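Local structure of probable Zn binding protein (Lactobacillus acidophilus, 3Q69) at residues S52-L63 against M77-K88. The protein is of unproven function but, as a putative mucus-binding protein, may take part in binding mucus, this piece being a Muc B2-like domain. Sequence-based numbering, arbitrary orientation.
Sequences SKWSLTQTFEAL and MVGPDEVTVDSK
L56 and V85 form a hydrogen-bonded pair in a two-stranded antiparallel sheet, 55-64 against 77-86, within the Muc B2-like domain. The pairing repeats at Q58 with V83 and F60 with D81, then breaks at G79 and the cis-peptide P80. It resumes at L63 with V78.

One face carries F60, L63, V78, V83 and V85 and packs against the larger sheet. F60 touches Q13 of strand 2-19, L33 of strand 27-42 and R96 of strand 96-104. Its CB sits 4.2 Å from D81 CB, and CD2 and CE2 meet V83 CG2, CE2 at 3.7 Å.

W54 touches Q37 of strand 27-42. Its CB lies 4.2 Å from S87 CB. CG is anti to the backbone N (chi1 179°), which lets the six-membered ring reach V85. CE3 lies 3.7 Å from S87 N, which is at the ring edge and donates to W54 O. CZ3 approaches V85 O at 3.4 Å and V85 CG1, at the ring edge, at 4.0 Å. CH2 is 4.0 Å from V85 O. An alanine in place of W54 would probably open a gap beside V85 and lose the indole's contact with Q37.

On the other face T57 and T84 meet through their hydroxyls. T59 OG1 and E82 OE2 share a water, which donates to OE2.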
# COMPACT_ATOMS: atom_id res chain seq x y z
N SER A 52 7.71 -20.29 -6.13
CA SER A 52 8.22 -19.89 -4.82
C SER A 52 9.10 -18.64 -4.79
O SER A 52 9.20 -17.96 -3.75
CB SER A 52 9.00 -21.04 -4.21
OG SER A 52 9.32 -20.77 -2.85
N LYS A 53 9.74 -18.34 -5.92
CA LYS A 53 10.63 -17.19 -5.99
C LYS A 53 9.96 -15.97 -6.62
O LYS A 53 10.63 -14.96 -6.84
CB LYS A 53 11.88 -17.56 -6.78
CG LYS A 53 12.70 -18.68 -6.16
CD LYS A 53 13.25 -18.28 -4.80
CE LYS A 53 14.13 -19.38 -4.22
NZ LYS A 53 14.66 -19.01 -2.88
N TRP A 54 8.66 -16.05 -6.90
CA TRP A 54 7.93 -14.92 -7.48
C TRP A 54 8.02 -13.77 -6.50
O TRP A 54 7.93 -13.95 -5.30
CB TRP A 54 6.45 -15.24 -7.71
CG TRP A 54 5.66 -14.07 -8.28
CD1 TRP A 54 5.58 -13.70 -9.60
CD2 TRP A 54 4.86 -13.13 -7.55
NE1 TRP A 54 4.76 -12.59 -9.73
CE2 TRP A 54 4.31 -12.22 -8.50
CE3 TRP A 54 4.54 -12.96 -6.20
CZ2 TRP A 54 3.46 -11.17 -8.13
CZ3 TRP A 54 3.69 -11.92 -5.83
CH2 TRP A 54 3.17 -11.03 -6.80
N SER A 55 8.13 -12.57 -7.04
CA SER A 55 8.24 -11.36 -6.22
C SER A 55 7.91 -10.15 -7.09
O SER A 55 8.25 -10.12 -8.26
CB SER A 55 9.66 -11.22 -5.65
OG SER A 55 9.67 -10.19 -4.69
N LEU A 56 7.24 -9.16 -6.51
CA LEU A 56 6.84 -7.98 -7.25
C LEU A 56 6.86 -6.78 -6.32
O LEU A 56 6.38 -6.81 -5.19
CB LEU A 56 5.44 -8.18 -7.83
CG LEU A 56 4.83 -7.05 -8.68
CD1 LEU A 56 5.65 -6.86 -9.93
CD2 LEU A 56 3.34 -7.41 -9.05
N THR A 57 7.43 -5.71 -6.84
CA THR A 57 7.57 -4.49 -6.09
C THR A 57 6.90 -3.35 -6.82
O THR A 57 6.96 -3.26 -8.06
CB THR A 57 9.07 -4.14 -5.88
OG1 THR A 57 9.67 -5.15 -5.07
CG2 THR A 57 9.22 -2.79 -5.14
N GLN A 58 6.24 -2.48 -6.06
CA GLN A 58 5.57 -1.31 -6.64
C GLN A 58 5.80 -0.17 -5.64
O GLN A 58 6.14 -0.41 -4.47
CB GLN A 58 4.06 -1.58 -6.84
CG GLN A 58 3.75 -2.72 -7.77
CD GLN A 58 2.30 -2.82 -8.18
OE1 GLN A 58 1.79 -2.02 -8.97
NE2 GLN A 58 1.61 -3.82 -7.64
N THR A 59 5.57 1.05 -6.08
CA THR A 59 5.80 2.19 -5.21
C THR A 59 4.63 3.13 -5.05
O THR A 59 3.97 3.49 -6.01
CB THR A 59 6.99 3.05 -5.73
OG1 THR A 59 8.18 2.26 -5.71
CG2 THR A 59 7.16 4.29 -4.87
N PHE A 60 4.41 3.52 -3.80
CA PHE A 60 3.39 4.50 -3.45
C PHE A 60 4.19 5.78 -3.71
O PHE A 60 5.07 6.12 -2.92
CB PHE A 60 3.08 4.43 -1.96
CG PHE A 60 2.13 3.32 -1.58
CD1 PHE A 60 0.83 3.28 -2.10
CD2 PHE A 60 2.49 2.40 -0.60
CE1 PHE A 60 -0.10 2.32 -1.63
CE2 PHE A 60 1.58 1.45 -0.14
CZ PHE A 60 0.28 1.41 -0.65
N GLU A 61 3.91 6.47 -4.81
CA GLU A 61 4.65 7.70 -5.15
C GLU A 61 4.67 8.76 -4.04
O GLU A 61 3.81 8.79 -3.16
CB GLU A 61 4.08 8.32 -6.42
CG GLU A 61 4.01 7.37 -7.63
CD GLU A 61 5.38 6.82 -8.03
OE1 GLU A 61 6.32 7.63 -8.18
OE2 GLU A 61 5.50 5.59 -8.18
N ALA A 62 5.66 9.65 -4.13
CA ALA A 62 5.81 10.74 -3.17
C ALA A 62 4.50 11.53 -3.16
O ALA A 62 3.93 11.80 -4.21
CB ALA A 62 6.96 11.64 -3.57
N LEU A 63 4.04 11.88 -1.97
CA LEU A 63 2.78 12.61 -1.81
C LEU A 63 3.02 13.92 -1.06
O LEU A 63 3.09 13.94 0.17
CB LEU A 63 1.79 11.74 -1.03
CG LEU A 63 0.36 12.28 -0.92
CD1 LEU A 63 -0.30 12.19 -2.29
CD2 LEU A 63 -0.41 11.47 0.12
N MSE A 77 6.23 16.22 2.88
CA MSE A 77 5.99 15.24 1.85
C MSE A 77 6.16 13.81 2.37
O MSE A 77 7.12 13.49 3.08
CB MSE A 77 6.94 15.46 0.68
CG MSE A 77 6.74 14.46 -0.43
SE MSE A 77 8.12 14.59 -1.80
CE MSE A 77 9.35 13.28 -1.11
N VAL A 78 5.24 12.94 1.97
CA VAL A 78 5.28 11.55 2.38
C VAL A 78 5.75 10.65 1.24
O VAL A 78 5.52 10.95 0.08
CB VAL A 78 3.88 11.10 2.85
CG1 VAL A 78 3.85 9.58 3.05
CG2 VAL A 78 3.53 11.83 4.14
N GLY A 79 6.39 9.54 1.59
CA GLY A 79 6.88 8.62 0.59
C GLY A 79 8.07 9.20 -0.14
O GLY A 79 8.60 10.21 0.32
N PRO A 80 8.53 8.60 -1.24
CA PRO A 80 7.99 7.38 -1.87
C PRO A 80 8.15 6.17 -0.94
O PRO A 80 9.01 6.15 -0.05
CB PRO A 80 8.83 7.24 -3.14
CG PRO A 80 10.13 7.85 -2.75
CD PRO A 80 9.71 9.09 -1.99
N ASP A 81 7.33 5.15 -1.17
CA ASP A 81 7.38 3.95 -0.34
C ASP A 81 7.26 2.70 -1.19
O ASP A 81 6.20 2.45 -1.80
CB ASP A 81 6.25 4.02 0.69
CG ASP A 81 6.34 2.94 1.75
OD1 ASP A 81 7.19 2.03 1.63
OD2 ASP A 81 5.55 2.99 2.72
N GLU A 82 8.34 1.93 -1.27
CA GLU A 82 8.33 0.70 -2.06
C GLU A 82 7.76 -0.46 -1.27
O GLU A 82 8.21 -0.76 -0.14
CB GLU A 82 9.74 0.33 -2.52
CG GLU A 82 10.34 1.24 -3.57
CD GLU A 82 11.53 0.60 -4.26
OE1 GLU A 82 12.19 -0.24 -3.61
OE2 GLU A 82 11.82 0.96 -5.43
N VAL A 83 6.78 -1.13 -1.88
CA VAL A 83 6.12 -2.27 -1.26
C VAL A 83 6.36 -3.51 -2.11
O VAL A 83 6.19 -3.47 -3.31
CB VAL A 83 4.60 -2.04 -1.12
CG1 VAL A 83 3.90 -3.29 -0.67
CG2 VAL A 83 4.35 -0.93 -0.15
N THR A 84 6.78 -4.58 -1.46
CA THR A 84 7.05 -5.83 -2.14
C THR A 84 6.18 -6.95 -1.57
O THR A 84 5.95 -7.04 -0.36
CB THR A 84 8.53 -6.25 -2.02
OG1 THR A 84 9.35 -5.32 -2.74
CG2 THR A 84 8.74 -7.64 -2.66
N VAL A 85 5.70 -7.79 -2.48
CA VAL A 85 4.87 -8.92 -2.12
C VAL A 85 5.52 -10.09 -2.83
O VAL A 85 5.81 -10.02 -4.02
CB VAL A 85 3.43 -8.78 -2.64
CG1 VAL A 85 2.67 -10.13 -2.45
CG2 VAL A 85 2.73 -7.67 -1.93
N ASP A 86 5.76 -11.17 -2.10
CA ASP A 86 6.37 -12.35 -2.69
C ASP A 86 5.48 -13.55 -2.43
O ASP A 86 4.56 -13.53 -1.59
CB ASP A 86 7.77 -12.57 -2.10
CG ASP A 86 7.80 -12.35 -0.60
OD1 ASP A 86 7.02 -13.03 0.12
OD2 ASP A 86 8.58 -11.49 -0.14
N SER A 87 5.74 -14.62 -3.17
CA SER A 87 4.95 -15.82 -3.03
C SER A 87 4.90 -16.42 -1.61
O SER A 87 3.84 -16.85 -1.15
CB SER A 87 5.46 -16.86 -4.00
OG SER A 87 4.60 -17.98 -4.04
N LYS A 88 6.04 -16.43 -0.92
CA LYS A 88 6.13 -16.99 0.43
C LYS A 88 5.40 -16.27 1.54
O LYS A 88 5.14 -16.85 2.59
CB LYS A 88 7.60 -17.13 0.86
CG LYS A 88 8.24 -18.47 0.48
CD LYS A 88 8.98 -18.39 -0.86
CE LYS A 88 10.30 -17.62 -0.71
NZ LYS A 88 11.14 -17.80 -1.92
O HOH W 1 10.12 3.17 -6.90